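Long-range contacts in 401aa long hypothetical glucose-1-phosphate thymidylyltransferase (Sulfolobus tokodaii, PDB 2GGO), which probably transfers nucleotidyl groups to sugar 1-phosphates and acetylates amino-sugar phosphates, as a bifunctional enzyme of UDP-N-acetylglucosamine and UDP-N-acetylgalactosamine synthesis: residues Ile215-Lys220 with Glu297-Met301; Leu328-Leu332 with Arg353-Ala357. All blocks are in the same frame, centred on the assembly; numbering follows the deposited sequence.

Interaction 1: Ile215-Lys220 with Glu297-Met301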
ATOM      1  N   ILE A 215      -3.980  -2.235  -1.912  1.00 23.21           N
ATOM      2  CA  ILE A 215      -2.846  -2.801  -2.655  1.00 23.45           C
ATOM      3  C   ILE A 215      -3.220  -3.177  -4.103  1.00 22.47           C
ATOM      4  O   ILE A 215      -2.420  -3.022  -5.046  1.00 23.97           O
ATOM      5  CB  ILE A 215      -2.236  -4.014  -1.889  1.00 23.92           C
ATOM      6  CG1 ILE A 215      -1.972  -3.652  -0.425  1.00 20.48           C
ATOM      7  CG2 ILE A 215      -1.003  -4.562  -2.622  1.00 25.53           C
ATOM      8  CD1 ILE A 215      -1.110  -4.690   0.357  1.00 23.15           C
ATOM      9  N   ILE A 216      -4.448  -3.683  -4.272  1.00 23.81           N
ATOM     10  CA  ILE A 216      -4.988  -3.916  -5.620  1.00 22.22           C
ATOM     11  C   ILE A 216      -5.210  -2.568  -6.346  1.00 21.56           C
ATOM     12  O   ILE A 216      -4.716  -2.355  -7.415  1.00 21.10           O
ATOM     13  CB  ILE A 216      -6.260  -4.815  -5.643  1.00 23.23           C
ATOM     14  CG1 ILE A 216      -5.983  -6.147  -4.893  1.00 23.97           C
ATOM     15  CG2 ILE A 216      -6.507  -5.194  -7.073  1.00 22.40           C
ATOM     16  CD1 ILE A 216      -7.251  -6.968  -4.384  1.00 19.43           C
ATOM     17  N   ASP A 217      -5.971  -1.682  -5.749  1.00 21.79           N
ATOM     18  CA  ASP A 217      -6.105  -0.317  -6.231  1.00 24.15           C
ATOM     19  C   ASP A 217      -4.775   0.245  -6.802  1.00 24.93           C
ATOM     20  O   ASP A 217      -4.660   0.443  -8.030  1.00 26.73           O
ATOM     21  CB  ASP A 217      -6.633   0.559  -5.083  1.00 24.22           C
ATOM     22  CG  ASP A 217      -7.994   0.143  -4.619  1.00 24.02           C
ATOM     23  OD1 ASP A 217      -8.615  -0.652  -5.343  1.00 32.30           O
ATOM     24  OD2 ASP A 217      -8.462   0.570  -3.530  1.00 28.27           O
ATOM     25  N   VAL A 218      -3.749   0.462  -5.978  1.00 24.85           N
ATOM     26  CA  VAL A 218      -2.545   1.136  -6.576  1.00 26.14           C
ATOM     27  C   VAL A 218      -1.796   0.339  -7.633  1.00 26.26           C
ATOM     28  O   VAL A 218      -1.145   0.884  -8.567  1.00 28.68           O
ATOM     29  CB  VAL A 218      -1.540   1.697  -5.509  1.00 27.44           C
ATOM     30  CG1 VAL A 218      -2.249   2.658  -4.611  1.00 30.65           C
ATOM     31  CG2 VAL A 218      -1.029   0.567  -4.665  1.00 28.67           C
ATOM     32  N   ASN A 219      -1.835  -0.977  -7.515  1.00 25.64           N
ATOM     33  CA  ASN A 219      -1.061  -1.785  -8.447  1.00 24.65           C
ATOM     34  C   ASN A 219      -1.789  -1.755  -9.751  1.00 25.18           C
ATOM     35  O   ASN A 219      -1.156  -1.768 -10.808  1.00 27.17           O
ATOM     36  CB  ASN A 219      -0.976  -3.233  -7.915  1.00 23.67           C
ATOM     37  CG  ASN A 219       0.297  -3.535  -7.250  1.00 18.97           C
ATOM     38  OD1 ASN A 219       1.281  -3.836  -7.893  1.00 22.72           O
ATOM     39  ND2 ASN A 219       0.308  -3.487  -5.932  1.00 18.79           N
ATOM     40  N   LYS A 220      -3.124  -1.659  -9.695  1.00 25.13           N
ATOM     41  CA  LYS A 220      -3.899  -1.526 -10.946  1.00 24.53           C
ATOM     42  C   LYS A 220      -3.577  -0.201 -11.607  1.00 25.75           C
ATOM     43  O   LYS A 220      -3.157  -0.149 -12.760  1.00 24.09           O
ATOM     44  CB  LYS A 220      -5.384  -1.620 -10.673  1.00 24.66           C
ATOM     45  CG  LYS A 220      -5.916  -3.044 -10.486  1.00 19.16           C
ATOM     46  CD  LYS A 220      -7.372  -2.969 -10.230  1.00 21.38           C
ATOM     47  CE  LYS A 220      -8.126  -2.734 -11.556  1.00 20.06           C
ATOM     48  NZ  LYS A 220      -9.537  -2.739 -11.154  1.00 23.28           N
ATOM     49  N   GLU A 297      -7.006 -10.062 -11.705  1.00 20.20           N
ATOM     50  CA  GLU A 297      -6.989  -8.956 -10.746  1.00 19.81           C
ATOM     51  C   GLU A 297      -6.436  -9.281  -9.392  1.00 18.02           C
ATOM     52  O   GLU A 297      -7.102  -9.118  -8.359  1.00 17.64           O
ATOM     53  CB  GLU A 297      -8.376  -8.374 -10.549  1.00 19.58           C
ATOM     54  CG  GLU A 297      -8.282  -6.915 -10.149  1.00 23.81           C
ATOM     55  CD  GLU A 297      -9.511  -6.139 -10.549  1.00 29.79           C
ATOM     56  OE1 GLU A 297     -10.090  -5.436  -9.692  1.00 35.08           O
ATOM     57  OE2 GLU A 297      -9.904  -6.246 -11.732  1.00 37.45           O
ATOM     58  N   SER A 298      -5.192  -9.693  -9.350  1.00 16.65           N
ATOM     59  CA  SER A 298      -4.551  -9.973  -8.054  1.00 14.48           C
ATOM     60  C   SER A 298      -3.097  -9.615  -8.102  1.00 14.92           C
ATOM     61  O   SER A 298      -2.505  -9.562  -9.158  1.00 16.54           O
ATOM     62  CB  SER A 298      -4.647 -11.479  -7.702  1.00 14.47           C
ATOM     63  OG  SER A 298      -5.894 -11.960  -8.127  1.00 15.87           O
ATOM     64  N   VAL A 299      -2.532  -9.459  -6.922  1.00 17.08           N
ATOM     65  CA  VAL A 299      -1.165  -9.109  -6.727  1.00 17.50           C
ATOM     66  C   VAL A 299      -0.594 -10.296  -6.008  1.00 17.56           C
ATOM     67  O   VAL A 299      -1.071 -10.689  -4.926  1.00 18.87           O
ATOM     68  CB  VAL A 299      -1.055  -7.844  -5.844  1.00 16.89           C
ATOM     69  CG1 VAL A 299       0.395  -7.402  -5.733  1.00 18.32           C
ATOM     70  CG2 VAL A 299      -1.945  -6.709  -6.481  1.00 15.78           C
ATOM     71  N   ILE A 300       0.399 -10.888  -6.614  1.00 19.26           N
ATOM     72  CA  ILE A 300       1.021 -12.091  -6.032  1.00 18.46           C
ATOM     73  C   ILE A 300       2.507 -11.720  -5.913  1.00 19.34           C
ATOM     74  O   ILE A 300       3.177 -11.460  -6.891  1.00 19.07           O
ATOM     75  CB  ILE A 300       0.775 -13.331  -6.947  1.00 20.23           C
ATOM     76  CG1 ILE A 300      -0.743 -13.653  -7.073  1.00 18.77           C
ATOM     77  CG2 ILE A 300       1.450 -14.559  -6.430  1.00  8.80           C
ATOM     78  CD1 ILE A 300      -1.068 -14.689  -8.211  1.00 18.06           C
ATOM     79  N   MET A 301       2.968 -11.640  -4.670  1.00 20.37           N
ATOM     80  CA  MET A 301       4.287 -11.141  -4.344  1.00 20.37           C
ATOM     81  C   MET A 301       5.402 -12.154  -4.550  1.00 21.14           C
ATOM     82  O   MET A 301       5.199 -13.277  -5.059  1.00 22.03           O
ATOM     83  CB  MET A 301       4.261 -10.522  -2.935  1.00 19.46           C
ATOM     84  CG  MET A 301       3.269  -9.341  -2.800  1.00 19.05           C
ATOM     85  SD  MET A 301       3.020  -8.653  -1.159  1.00 21.74           S
ATOM     86  CE  MET A 301       1.704  -7.511  -1.558  1.00 20.71           C
TER
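Helix 212-225, of the nucleotidyltransferase part, lies against strand 298-300 of the left-handed parallel beta-helix, and Ile215, Ile216, Asn219 and Lys220 make the contact. Helix and strand run almost perpendicular, at 93°, with their axes 8.4 Å apart. Val299 is the apolar centre: its CG1 and CG2 both face the Asn219 side chain, CG2 lying 3.9 Å from Asn219 CB, while CG2 also rests against the backbone of Ile215 and Ile216. The Asn219 amide is held flat. Its ND2 bonds back to Ile215 O at 2.9 Å; that oxygen lies in the plane of the Asn219 amide, and ND2 and Asn219 N reach it from opposite faces of its carbonyl plane. ND2 also bonds to Pro27 O, and OD1 accepts from Leu29 N. To one side of Val299 the long, extended Met301 chain brings CE to 4.1 Å from Ile215 CG2, the two side chains crossing at about a right angle. To the other, Ile216 CG2 sits on Glu297 CG at 3.9 Å. Beyond it Lys220, bent at chi3 (78°), swings NZ to 3.1 Å from Glu297 OE1, a salt bridge whose hydrogen bond is weak; Lys220 also makes a cation-pi contact with Tyr280. A mostly apolar patch, with a bonded asparagine amide in it and an ion pair at its edge, thus docks a transferase helix across a flat face of a hexapeptide-repeat beta-helix.

Interaction 2: Leu328-Leu332 with Arg353-Ala357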
ATOM      1  N   LEU A 328      -8.711 -22.851  -4.120  1.00  4.16           N
ATOM      2  CA  LEU A 328      -9.594 -22.082  -4.969  1.00  6.72           C
ATOM      3  C   LEU A 328      -9.965 -21.013  -3.982  1.00  7.34           C
ATOM      4  O   LEU A 328     -10.129 -21.271  -2.833  1.00  7.65           O
ATOM      5  CB  LEU A 328     -10.923 -22.737  -5.337  1.00  2.00           C
ATOM      6  CG  LEU A 328     -10.728 -24.119  -5.893  1.00  8.85           C
ATOM      7  CD1 LEU A 328     -11.849 -24.794  -6.255  1.00  5.15           C
ATOM      8  CD2 LEU A 328     -10.209 -23.571  -7.301  1.00  2.00           C
ATOM      9  N   ILE A 329      -9.880 -19.782  -4.415  1.00  9.14           N
ATOM     10  CA  ILE A 329     -10.418 -18.649  -3.711  1.00 11.03           C
ATOM     11  C   ILE A 329     -11.744 -18.228  -4.285  1.00 11.51           C
ATOM     12  O   ILE A 329     -11.920 -18.093  -5.492  1.00 16.69           O
ATOM     13  CB  ILE A 329      -9.416 -17.431  -3.754  1.00 12.45           C
ATOM     14  CG1 ILE A 329      -8.046 -17.896  -3.237  1.00 13.61           C
ATOM     15  CG2 ILE A 329     -10.061 -16.238  -2.917  1.00 12.40           C
ATOM     16  CD1 ILE A 329      -7.028 -16.834  -3.159  1.00 17.37           C
ATOM     17  N   ALA A 330     -12.710 -17.973  -3.425  1.00 13.39           N
ATOM     18  CA  ALA A 330     -13.980 -17.492  -3.851  1.00 12.35           C
ATOM     19  C   ALA A 330     -13.911 -15.965  -3.856  1.00 13.03           C
ATOM     20  O   ALA A 330     -13.362 -15.402  -2.933  1.00 16.60           O
ATOM     21  CB  ALA A 330     -14.948 -17.905  -2.850  1.00  6.83           C
ATOM     22  N   ASN A 331     -14.492 -15.293  -4.845  1.00 16.71           N
ATOM     23  CA  ASN A 331     -14.474 -13.831  -4.825  1.00 19.06           C
ATOM     24  C   ASN A 331     -15.856 -13.188  -4.815  1.00 21.51           C
ATOM     25  O   ASN A 331     -15.967 -11.974  -5.014  1.00 22.22           O
ATOM     26  CB  ASN A 331     -13.648 -13.252  -5.962  1.00 18.92           C
ATOM     27  CG  ASN A 331     -13.974 -13.830  -7.247  1.00 21.85           C
ATOM     28  OD1 ASN A 331     -14.704 -14.812  -7.333  1.00 20.28           O
ATOM     29  ND2 ASN A 331     -13.405 -13.275  -8.286  1.00 10.45           N
ATOM     30  N   LEU A 332     -16.889 -13.975  -4.546  1.00 23.27           N
ATOM     31  CA  LEU A 332     -18.280 -13.521  -4.580  1.00 26.31           C
ATOM     32  C   LEU A 332     -19.119 -14.232  -3.511  1.00 29.35           C
ATOM     33  O   LEU A 332     -19.078 -15.456  -3.456  1.00 28.48           O
ATOM     34  CB  LEU A 332     -18.827 -13.825  -5.952  1.00 26.13           C
ATOM     35  CG  LEU A 332     -20.172 -13.344  -6.479  1.00 29.00           C
ATOM     36  CD1 LEU A 332     -20.023 -11.878  -6.868  1.00 26.58           C
ATOM     37  CD2 LEU A 332     -20.424 -14.164  -7.661  1.00 24.45           C
ATOM     38  N   ARG A 353     -17.835  -5.819  -4.716  1.00 32.42           N
ATOM     39  CA  ARG A 353     -18.805  -6.878  -4.885  1.00 33.89           C
ATOM     40  C   ARG A 353     -18.016  -8.166  -5.080  1.00 30.31           C
ATOM     41  O   ARG A 353     -18.421  -9.223  -4.571  1.00 29.88           O
ATOM     42  CB  ARG A 353     -19.678  -6.605  -6.132  1.00 33.51           C
ATOM     43  CG  ARG A 353     -20.953  -7.509  -6.250  1.00 39.46           C
ATOM     44  CD  ARG A 353     -21.338  -7.855  -7.729  1.00 39.07           C
ATOM     45  NE  ARG A 353     -22.333  -8.929  -7.768  1.00 48.91           N
ATOM     46  CZ  ARG A 353     -22.455  -9.847  -8.736  1.00 50.28           C
ATOM     47  NH1 ARG A 353     -21.630  -9.841  -9.788  1.00 49.45           N
ATOM     48  NH2 ARG A 353     -23.415 -10.780  -8.636  1.00 49.09           N
ATOM     49  N   LYS A 354     -16.922  -8.044  -5.834  1.00 28.63           N
ATOM     50  CA  LYS A 354     -15.867  -9.104  -6.009  1.00 26.70           C
ATOM     51  C   LYS A 354     -14.547  -8.848  -5.225  1.00 23.52           C
ATOM     52  O   LYS A 354     -13.760  -7.896  -5.481  1.00 21.67           O
ATOM     53  CB  LYS A 354     -15.529  -9.317  -7.475  1.00 27.49           C
ATOM     54  CG  LYS A 354     -16.707  -9.856  -8.307  1.00 27.51           C
ATOM     55  CD  LYS A 354     -16.187 -10.910  -9.246  1.00 30.64           C
ATOM     56  CE  LYS A 354     -17.249 -11.884  -9.653  1.00 32.42           C
ATOM     57  NZ  LYS A 354     -17.723 -11.371 -10.959  1.00 34.37           N
ATOM     58  N   LEU A 355     -14.303  -9.711  -4.260  1.00 20.02           N
ATOM     59  CA  LEU A 355     -13.118  -9.598  -3.454  1.00 17.37           C
ATOM     60  C   LEU A 355     -12.804 -11.007  -2.962  1.00 16.77           C
ATOM     61  O   LEU A 355     -13.658 -11.676  -2.435  1.00 15.57           O
ATOM     62  CB  LEU A 355     -13.343  -8.643  -2.277  1.00 19.31           C
ATOM     63  CG  LEU A 355     -12.085  -8.493  -1.392  1.00 20.26           C
ATOM     64  CD1 LEU A 355     -10.948  -7.871  -2.237  1.00 20.13           C
ATOM     65  CD2 LEU A 355     -12.413  -7.644  -0.216  1.00 24.22           C
ATOM     66  N   GLY A 356     -11.599 -11.476  -3.230  1.00 13.93           N
ATOM     67  CA  GLY A 356     -11.177 -12.747  -2.700  1.00 12.89           C
ATOM     68  C   GLY A 356     -10.452 -12.548  -1.403  1.00 14.33           C
ATOM     69  O   GLY A 356     -11.020 -12.003  -0.432  1.00 17.79           O
ATOM     70  N   ALA A 357      -9.238 -13.065  -1.353  1.00 16.12           N
ATOM     71  CA  ALA A 357      -8.579 -13.283  -0.098  1.00 14.94           C
ATOM     72  C   ALA A 357      -7.299 -12.489   0.115  1.00 17.04           C
ATOM     73  O   ALA A 357      -6.688 -12.073  -0.833  1.00 15.71           O
ATOM     74  CB  ALA A 357      -8.369 -14.817   0.115  1.00 18.01           C
TER
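The guanidinium of Arg353 has Leu332 on one face: the methyl CD1 stands 3.7 Å above the plane, over its centre, with Arg353 CZ its nearest atom. Arg353 NH2 is engaged in a salt bridge with Glu336, which helps fix the group's rotation. The same Leu332 methyl touches the Lys354 chain, 3.9 Å from Lys354 CE, in a direction roughly square to that of the guanidinium. Asn331 CG, set between its backbone N and carbonyl carbon, turns the amide alongside Lys354, ND2 being 3.8 Å from Lys354 CD. Asn331 ND2 donates to Asp314 OD2 rather than across this contact.

The backbones run in nearly opposite directions, 164° apart, and meet mainly through Asn331 O. Leu355 N donates to it at 2.9 Å, with an N-H...O angle of 142° and the donor tilted 26° from the carbonyl plane; Lys354 CA adds a CA-H...O contact to the same oxygen. Two more such contacts follow: Asn331 CA to Leu355 O, and Gly356 CA to Ala330 O. Gly356 packs closely against Ile329, its CA 3.7 Å from Ile329 CG2. That methyl, anti to the backbone N of Ile329, also meets Ala357 N and ends on Ala357 CB at 3.8 Å.

One conventional hydrogen bond, backed by CA-H...O contacts, therefore joins the chain after strand 328-329 to the segment leading into strand 358-359 of the left-handed parallel beta-helix of the hexapeptide-repeat part. Near the surface the apolar Leu332 covers a cation whose charge is met by Glu336, while Asn331 ND2 is satisfied by Asp314 OD2.

Overall arrangement
From the N terminus, the chain first forms the nucleotidyltransferase part, to which helix 212-225 belongs, and then winds into the beta-helix. Interaction 1 closes the larger loop: after 76 intervening residues and several coils, strand 298-300 returns to that helix and ties the two parts together. Interaction 2 opens later and lies wholly within the beta-helix region, closing a loop of 20 residues that carries strands 340-343 and 346-349 and leads back to the coil at strand 358-359. The two are in series, neither nested nor crossed. The centres of interactions 1 and 2 are about 14 Å apart. Strand 316-317 lies between 298-300 and 358-359 in the same parallel sheet.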